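Local coordinates for capsid protein (Bocavirus gorilla/GBoV1/2009, PDB 7LNK) that forms the T=1 icosahedral capsid of a gorilla bocavirus, sixty copies of this parvovirus coat protein assembling into one closed shell, at residues A285-C290 and N365-M370; L316-T319 and Y323-Q326; C389-A394 and T398-F403. All blocks are in the same frame, centred on the assembly; numbering follows the deposited sequence.

Contact 1. Residues A285-C290 and N365-M370; sequences APYMVC and NADVWM
Y287 meets D367 through the end of its phenol, and this is the one residue pair in touch between 285-290 and 365-370; together the segments bury just 63 Å². CB is directed at the other segment, and with CG anti to the carbonyl carbon (chi1 -69°) the Y287 side chain, from CA to OH, covers a little over half of the 11.5 Å between the CA atoms of Y287 and D367. Its ring meets that of F271, with the two planes about 30° apart. CZ lies 4.1 Å from D367 OD1. Y287 OH then approaches both carboxylate oxygens, at 2.9 Å from D367 OD1 and 3.2 Å from D367 OD2. Either approach would make a weak hydrogen bond, but the hydroxyl has one proton to give; Y287 OH also has a weak hydrogen bond with R356 NE of a neighbouring subunit. OD1 lies at the edge of the ring, near its plane, while the carboxylate is turned 62° from the ring. D367 has stronger partners: OD2 forms a salt bridge with that same R356, and OD1 takes a hydrogen bond from G273 N. Y287 starts strand 287-291, which pairs antiparallel with 306-308 and continues its ladder into the neighbouring subunit; D367 belongs to strand 367-368, antiparallel to 270-271, so the contact ties two small sheets together beside a subunit interface.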
# COMPACT_ATOMS: atom_id res chain seq x y z
N ALA A 285 -94.97 38.97 -64.72
CA ALA A 285 -94.93 38.15 -63.53
C ALA A 285 -96.12 38.54 -62.67
O ALA A 285 -96.61 39.67 -62.78
CB ALA A 285 -93.62 38.33 -62.75
N PRO A 286 -96.59 37.65 -61.81
CA PRO A 286 -97.68 38.02 -60.91
C PRO A 286 -97.30 39.13 -59.95
O PRO A 286 -98.19 39.80 -59.41
CB PRO A 286 -97.98 36.71 -60.18
CG PRO A 286 -97.57 35.67 -61.13
CD PRO A 286 -96.33 36.20 -61.76
N TYR A 287 -96.01 39.34 -59.72
CA TYR A 287 -95.53 40.31 -58.76
C TYR A 287 -94.27 40.99 -59.28
O TYR A 287 -93.39 40.33 -59.83
CB TYR A 287 -95.24 39.64 -57.41
CG TYR A 287 -96.49 39.18 -56.70
CD1 TYR A 287 -97.12 40.01 -55.79
CD2 TYR A 287 -97.05 37.95 -56.96
CE1 TYR A 287 -98.25 39.61 -55.14
CE2 TYR A 287 -98.20 37.56 -56.33
CZ TYR A 287 -98.79 38.39 -55.42
OH TYR A 287 -99.93 37.99 -54.77
N MET A 288 -94.20 42.30 -59.09
CA MET A 288 -93.01 43.09 -59.36
C MET A 288 -92.39 43.55 -58.05
O MET A 288 -93.07 44.14 -57.22
CB MET A 288 -93.32 44.31 -60.22
CG MET A 288 -93.70 43.97 -61.61
SD MET A 288 -92.28 43.23 -62.41
CE MET A 288 -92.98 42.85 -63.99
N VAL A 289 -91.10 43.28 -57.89
CA VAL A 289 -90.32 43.89 -56.82
C VAL A 289 -89.64 45.12 -57.42
O VAL A 289 -88.79 45.01 -58.31
CB VAL A 289 -89.32 42.90 -56.20
CG1 VAL A 289 -90.06 41.81 -55.48
CG2 VAL A 289 -88.45 42.28 -57.25
N CYS A 290 -90.04 46.29 -56.94
CA CYS A 290 -89.64 47.54 -57.55
C CYS A 290 -88.84 48.37 -56.55
O CYS A 290 -88.96 48.20 -55.34
CB CYS A 290 -90.86 48.33 -58.01
SG CYS A 290 -91.83 47.53 -59.29
N ASN A 365 -107.26 31.39 -49.00
CA ASN A 365 -106.41 32.54 -48.77
C ASN A 365 -105.33 32.51 -49.83
O ASN A 365 -104.48 31.61 -49.85
CB ASN A 365 -105.82 32.49 -47.36
CG ASN A 365 -105.03 33.73 -47.01
OD1 ASN A 365 -104.59 34.48 -47.88
ND2 ASN A 365 -104.85 33.96 -45.72
N ALA A 366 -105.34 33.50 -50.72
CA ALA A 366 -104.45 33.46 -51.87
C ALA A 366 -103.02 33.79 -51.48
O ALA A 366 -102.08 33.09 -51.88
CB ALA A 366 -104.95 34.42 -52.95
N ASP A 367 -102.83 34.84 -50.69
CA ASP A 367 -101.51 35.31 -50.33
C ASP A 367 -101.22 34.90 -48.90
O ASP A 367 -101.83 35.42 -47.96
CB ASP A 367 -101.42 36.82 -50.49
CG ASP A 367 -101.46 37.25 -51.94
OD1 ASP A 367 -101.25 36.39 -52.81
OD2 ASP A 367 -101.72 38.43 -52.20
N VAL A 368 -100.28 33.97 -48.73
CA VAL A 368 -99.89 33.47 -47.43
C VAL A 368 -98.51 34.03 -47.14
O VAL A 368 -97.54 33.69 -47.81
CB VAL A 368 -99.89 31.94 -47.39
CG1 VAL A 368 -99.38 31.45 -46.06
CG2 VAL A 368 -101.27 31.41 -47.65
N TRP A 369 -98.43 34.90 -46.15
CA TRP A 369 -97.17 35.52 -45.77
C TRP A 369 -96.46 34.62 -44.77
O TRP A 369 -96.94 33.56 -44.40
CB TRP A 369 -97.45 36.90 -45.18
CG TRP A 369 -98.05 37.85 -46.15
CD1 TRP A 369 -99.38 38.05 -46.37
CD2 TRP A 369 -97.37 38.78 -46.99
NE1 TRP A 369 -99.56 39.02 -47.31
CE2 TRP A 369 -98.34 39.49 -47.71
CE3 TRP A 369 -96.02 39.07 -47.22
CZ2 TRP A 369 -98.01 40.47 -48.63
CZ3 TRP A 369 -95.70 40.03 -48.13
CH2 TRP A 369 -96.69 40.73 -48.83
N MET A 370 -95.28 35.06 -44.32
CA MET A 370 -94.65 34.37 -43.21
C MET A 370 -95.50 34.51 -41.96
O MET A 370 -96.01 35.59 -41.65
CB MET A 370 -93.24 34.88 -42.94
CG MET A 370 -92.20 34.42 -43.93
SD MET A 370 -90.59 35.15 -43.60
CE MET A 370 -90.15 34.32 -42.09

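Contact 2. Residues L316-T319 and Y323-Q326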
# COMPACT_ATOMS: atom_id res chain seq x y z
N LEU A 316 -97.23 26.52 -51.61
CA LEU A 316 -98.63 26.51 -52.00
C LEU A 316 -98.84 25.81 -53.34
O LEU A 316 -98.04 25.93 -54.26
CB LEU A 316 -99.19 27.93 -52.08
CG LEU A 316 -99.52 28.73 -50.83
CD1 LEU A 316 -98.42 28.70 -49.82
CD2 LEU A 316 -99.89 30.14 -51.20
N ALA A 317 -99.95 25.09 -53.43
CA ALA A 317 -100.30 24.40 -54.65
C ALA A 317 -100.65 25.41 -55.73
O ALA A 317 -101.55 26.23 -55.53
CB ALA A 317 -101.49 23.47 -54.41
N PRO A 318 -99.97 25.39 -56.87
CA PRO A 318 -100.31 26.33 -57.94
C PRO A 318 -101.75 26.15 -58.37
O PRO A 318 -102.19 25.04 -58.68
CB PRO A 318 -99.33 25.97 -59.05
CG PRO A 318 -98.18 25.36 -58.35
CD PRO A 318 -98.79 24.58 -57.22
N THR A 319 -102.49 27.25 -58.40
CA THR A 319 -103.88 27.23 -58.82
C THR A 319 -104.04 27.49 -60.30
O THR A 319 -105.16 27.43 -60.81
CB THR A 319 -104.68 28.27 -58.03
OG1 THR A 319 -104.10 29.57 -58.23
CG2 THR A 319 -104.65 27.95 -56.55
N TYR A 323 -98.43 29.80 -62.41
CA TYR A 323 -97.70 29.75 -61.16
C TYR A 323 -96.70 28.61 -61.13
O TYR A 323 -95.92 28.51 -60.18
CB TYR A 323 -98.67 29.62 -60.00
CG TYR A 323 -99.67 30.74 -59.95
CD1 TYR A 323 -99.29 32.04 -60.25
CD2 TYR A 323 -100.98 30.51 -59.61
CE1 TYR A 323 -100.19 33.06 -60.21
CE2 TYR A 323 -101.90 31.53 -59.57
CZ TYR A 323 -101.50 32.81 -59.87
OH TYR A 323 -102.41 33.83 -59.83
N LYS A 324 -96.71 27.75 -62.14
CA LYS A 324 -95.85 26.58 -62.16
C LYS A 324 -94.51 26.91 -62.79
O LYS A 324 -94.42 27.69 -63.74
CB LYS A 324 -96.53 25.45 -62.94
CG LYS A 324 -97.77 24.91 -62.28
CD LYS A 324 -98.33 23.75 -63.07
CE LYS A 324 -99.48 23.08 -62.35
NZ LYS A 324 -100.72 23.88 -62.43
N LEU A 325 -93.46 26.32 -62.23
CA LEU A 325 -92.13 26.42 -62.80
C LEU A 325 -92.13 25.77 -64.18
O LEU A 325 -92.67 24.67 -64.35
CB LEU A 325 -91.12 25.73 -61.89
CG LEU A 325 -89.63 25.88 -62.14
CD1 LEU A 325 -89.34 27.23 -62.73
CD2 LEU A 325 -88.90 25.73 -60.84
N GLN A 326 -91.55 26.44 -65.16
CA GLN A 326 -91.56 25.91 -66.52
C GLN A 326 -90.31 26.38 -67.25
O GLN A 326 -89.87 27.52 -67.05
CB GLN A 326 -92.83 26.36 -67.24
CG GLN A 326 -93.08 25.70 -68.55
CD GLN A 326 -94.43 26.08 -69.09
OE1 GLN A 326 -95.19 26.79 -68.44
NE2 GLN A 326 -94.75 25.59 -70.27
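T319 and Y323 are brought together by two opposite rotations about their CA–CB bonds. In T319 chi1 is 58°, which sets OG1 between the backbone N and the carbonyl carbon; in Y323 chi1 is -58°, which puts CG beside the backbone N, anti to the carbonyl carbon, and carries one ring edge past the threonine. The evidence for an edge approach is consistent. T319 OG1 is 3.2 Å from Y323 CE2 and 3.5 Å from Y323 CD2, near the plane of the ring, and the backbone T319 N also lies in that plane, 3.8 Å from Y323 CD2. Because OG1 lies near the ring plane at the CD2–CE2 edge, the threonine oxygen faces ring C-H groups and not the pi face; the two side chains run obliquely to one another.

P318 provides the apolar half. Its CB packs 3.8 Å from Y323 CB and 3.7 Å from K324 CG, so one proline carbon touches two consecutive residues of 323-326. The proline and lysine side chains cross at about a right angle; K324 stays extended until chi4 (75°), where the chain bends and leaves NZ 4.2 Å from P318 O. Farther out, Y323 also packs on P312 and on R244 of a neighbouring subunit, while K324 lies on I341.

The CA atoms of P318 and Y323 are 5.4 Å apart, as befits a chain that doubles back in the loop between strands 306-308 and 326-328. No hydrogen bond joins the two segments, so the 203 Å² they bury rests on van der Waals packing, to which the partial positive charge of the aromatic C-H edge may add a mild attraction for T319 OG1.

Contact 3. Residues C389-A394 and T398-F403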
# COMPACT_ATOMS: atom_id res chain seq x y z
N CYS A 389 -77.56 29.96 -56.36
CA CYS A 389 -77.71 31.33 -56.83
C CYS A 389 -76.91 32.24 -55.92
O CYS A 389 -76.47 31.85 -54.83
CB CYS A 389 -79.17 31.77 -56.90
SG CYS A 389 -80.12 31.62 -55.40
N LYS A 390 -76.69 33.46 -56.38
CA LYS A 390 -75.98 34.46 -55.61
C LYS A 390 -76.94 35.15 -54.66
O LYS A 390 -77.96 35.69 -55.08
CB LYS A 390 -75.31 35.47 -56.54
CG LYS A 390 -74.57 36.57 -55.83
CD LYS A 390 -73.48 36.02 -54.97
CE LYS A 390 -72.51 37.09 -54.54
NZ LYS A 390 -73.19 38.14 -53.75
N LYS A 391 -76.63 35.12 -53.40
CA LYS A 391 -77.43 35.82 -52.41
C LYS A 391 -76.98 37.27 -52.31
O LYS A 391 -75.78 37.53 -52.20
CB LYS A 391 -77.30 35.16 -51.05
CG LYS A 391 -78.13 35.80 -49.98
CD LYS A 391 -77.89 35.11 -48.68
CE LYS A 391 -78.64 35.79 -47.58
NZ LYS A 391 -78.37 35.15 -46.27
N PRO A 392 -77.90 38.23 -52.36
CA PRO A 392 -77.49 39.64 -52.32
C PRO A 392 -76.90 40.01 -50.98
O PRO A 392 -77.35 39.55 -49.93
CB PRO A 392 -78.80 40.39 -52.58
CG PRO A 392 -79.65 39.40 -53.29
CD PRO A 392 -79.34 38.10 -52.64
N ARG A 393 -75.88 40.86 -51.01
CA ARG A 393 -75.32 41.38 -49.77
C ARG A 393 -76.25 42.44 -49.22
O ARG A 393 -76.53 43.44 -49.88
CB ARG A 393 -73.94 41.98 -50.00
CG ARG A 393 -72.86 40.99 -50.38
CD ARG A 393 -71.55 41.74 -50.57
NE ARG A 393 -70.43 40.87 -50.91
CZ ARG A 393 -70.14 40.47 -52.14
NH1 ARG A 393 -70.89 40.86 -53.16
NH2 ARG A 393 -69.10 39.68 -52.35
N ALA A 394 -76.73 42.24 -48.00
CA ALA A 394 -77.71 43.16 -47.44
C ALA A 394 -77.67 43.06 -45.93
O ALA A 394 -77.18 42.09 -45.36
CB ALA A 394 -79.12 42.85 -47.94
N THR A 398 -85.04 37.72 -44.65
CA THR A 398 -85.87 36.70 -44.04
C THR A 398 -85.30 35.33 -44.38
O THR A 398 -84.19 35.21 -44.90
CB THR A 398 -87.32 36.86 -44.48
OG1 THR A 398 -87.40 36.78 -45.90
CG2 THR A 398 -87.86 38.19 -44.02
N ILE A 399 -86.05 34.28 -44.07
CA ILE A 399 -85.62 32.93 -44.40
C ILE A 399 -85.34 32.84 -45.89
O ILE A 399 -86.15 33.29 -46.72
CB ILE A 399 -86.68 31.92 -43.94
CG1 ILE A 399 -86.24 30.49 -44.24
CG2 ILE A 399 -88.04 32.24 -44.53
CD1 ILE A 399 -87.08 29.46 -43.58
N ILE A 400 -84.20 32.27 -46.25
CA ILE A 400 -83.77 32.22 -47.64
C ILE A 400 -84.24 30.89 -48.22
O ILE A 400 -83.71 29.83 -47.88
CB ILE A 400 -82.26 32.38 -47.77
CG1 ILE A 400 -81.81 33.71 -47.17
CG2 ILE A 400 -81.85 32.32 -49.21
CD1 ILE A 400 -82.45 34.91 -47.82
N ASP A 401 -85.23 30.95 -49.09
CA ASP A 401 -85.78 29.76 -49.74
C ASP A 401 -86.21 30.14 -51.14
O ASP A 401 -87.39 30.37 -51.41
CB ASP A 401 -86.97 29.22 -48.94
CG ASP A 401 -87.54 27.96 -49.54
OD1 ASP A 401 -86.84 26.94 -49.54
OD2 ASP A 401 -88.70 27.98 -50.00
N PRO A 402 -85.26 30.26 -52.07
CA PRO A 402 -85.63 30.59 -53.45
C PRO A 402 -86.65 29.60 -53.98
O PRO A 402 -86.48 28.38 -53.87
CB PRO A 402 -84.30 30.51 -54.19
CG PRO A 402 -83.31 30.86 -53.17
CD PRO A 402 -83.80 30.28 -51.88
N PHE A 403 -87.73 30.12 -54.56
CA PHE A 403 -88.84 29.26 -54.94
C PHE A 403 -88.54 28.42 -56.17
O PHE A 403 -89.24 27.43 -56.41
CB PHE A 403 -90.10 30.08 -55.18
CG PHE A 403 -90.65 30.71 -53.94
CD1 PHE A 403 -90.25 30.28 -52.69
CD2 PHE A 403 -91.59 31.71 -54.02
CE1 PHE A 403 -90.76 30.85 -51.56
CE2 PHE A 403 -92.10 32.28 -52.89
CZ PHE A 403 -91.69 31.85 -51.66
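K391 and I400 cross obliquely, the lysine laying the end of its chain alongside the isoleucine. K391 CE lies 3.8 Å from I400 CG1 and 3.9 Å from I400 CD1, and K391 NZ is likewise 3.8 Å from I400 CG1. It is therefore the longer branch of I400 that does the touching, and the lysine contributes its final methylene together with the amino group. K391 gets there fully stretched: CG is anti to the backbone N (chi1 -178°) and the chain stays extended beyond it. The amino group also has a long, weak ion pair with D410.

The second pair is smaller and more buried. C389 SG sits 4.0 Å from P402 CG, a plain apolar contact between a thiol and the apex of the proline ring. All four side chains leave their CA atoms toward the opposite segment, and the pairing runs in opposite chain directions, C389 with P402 and K391 with I400. The CA separations are nearly equal, 8.6 Å for C389 and P402 and 8.7 Å for K391 and I400, too wide for direct backbone pairing between the segments.

The position of strand 407-409 is consistent with this spacing: it pairs in parallel with strand 388-390, and A408 touches C389, K391, I400 and P402 alike, giving the four a common neighbour. The 398-403 loop, reached after strand 396-397, turns also to a neighbouring subunit, where T398 OG1 is hydrogen-bonded to F371 O and Q374 N.

In the fold
All three contacts lie between strands 207-223 and 437-453, consistent with the long GH loop of a parvovirus jelly roll; each is partly buried and adjoins a neighbouring subunit. Contact 3, its centre about 13 Å from the chain's centre, sets the end of strand 388-390 against a loop and includes a buried apolar pair. Contact 2 (about 17 Å) stays within the loop between strands 306-308 and 326-328 and reaches the surface through T319. Contact 1 (about 20 Å) joins strands 287-291 and 367-368 and is polar, its D367 also ion-paired with a neighbouring subunit. Contact 1 packs on contact 2 through P286 and Y323, and on contact 3 through M370 and T398; contacts 2 and 3 do not touch.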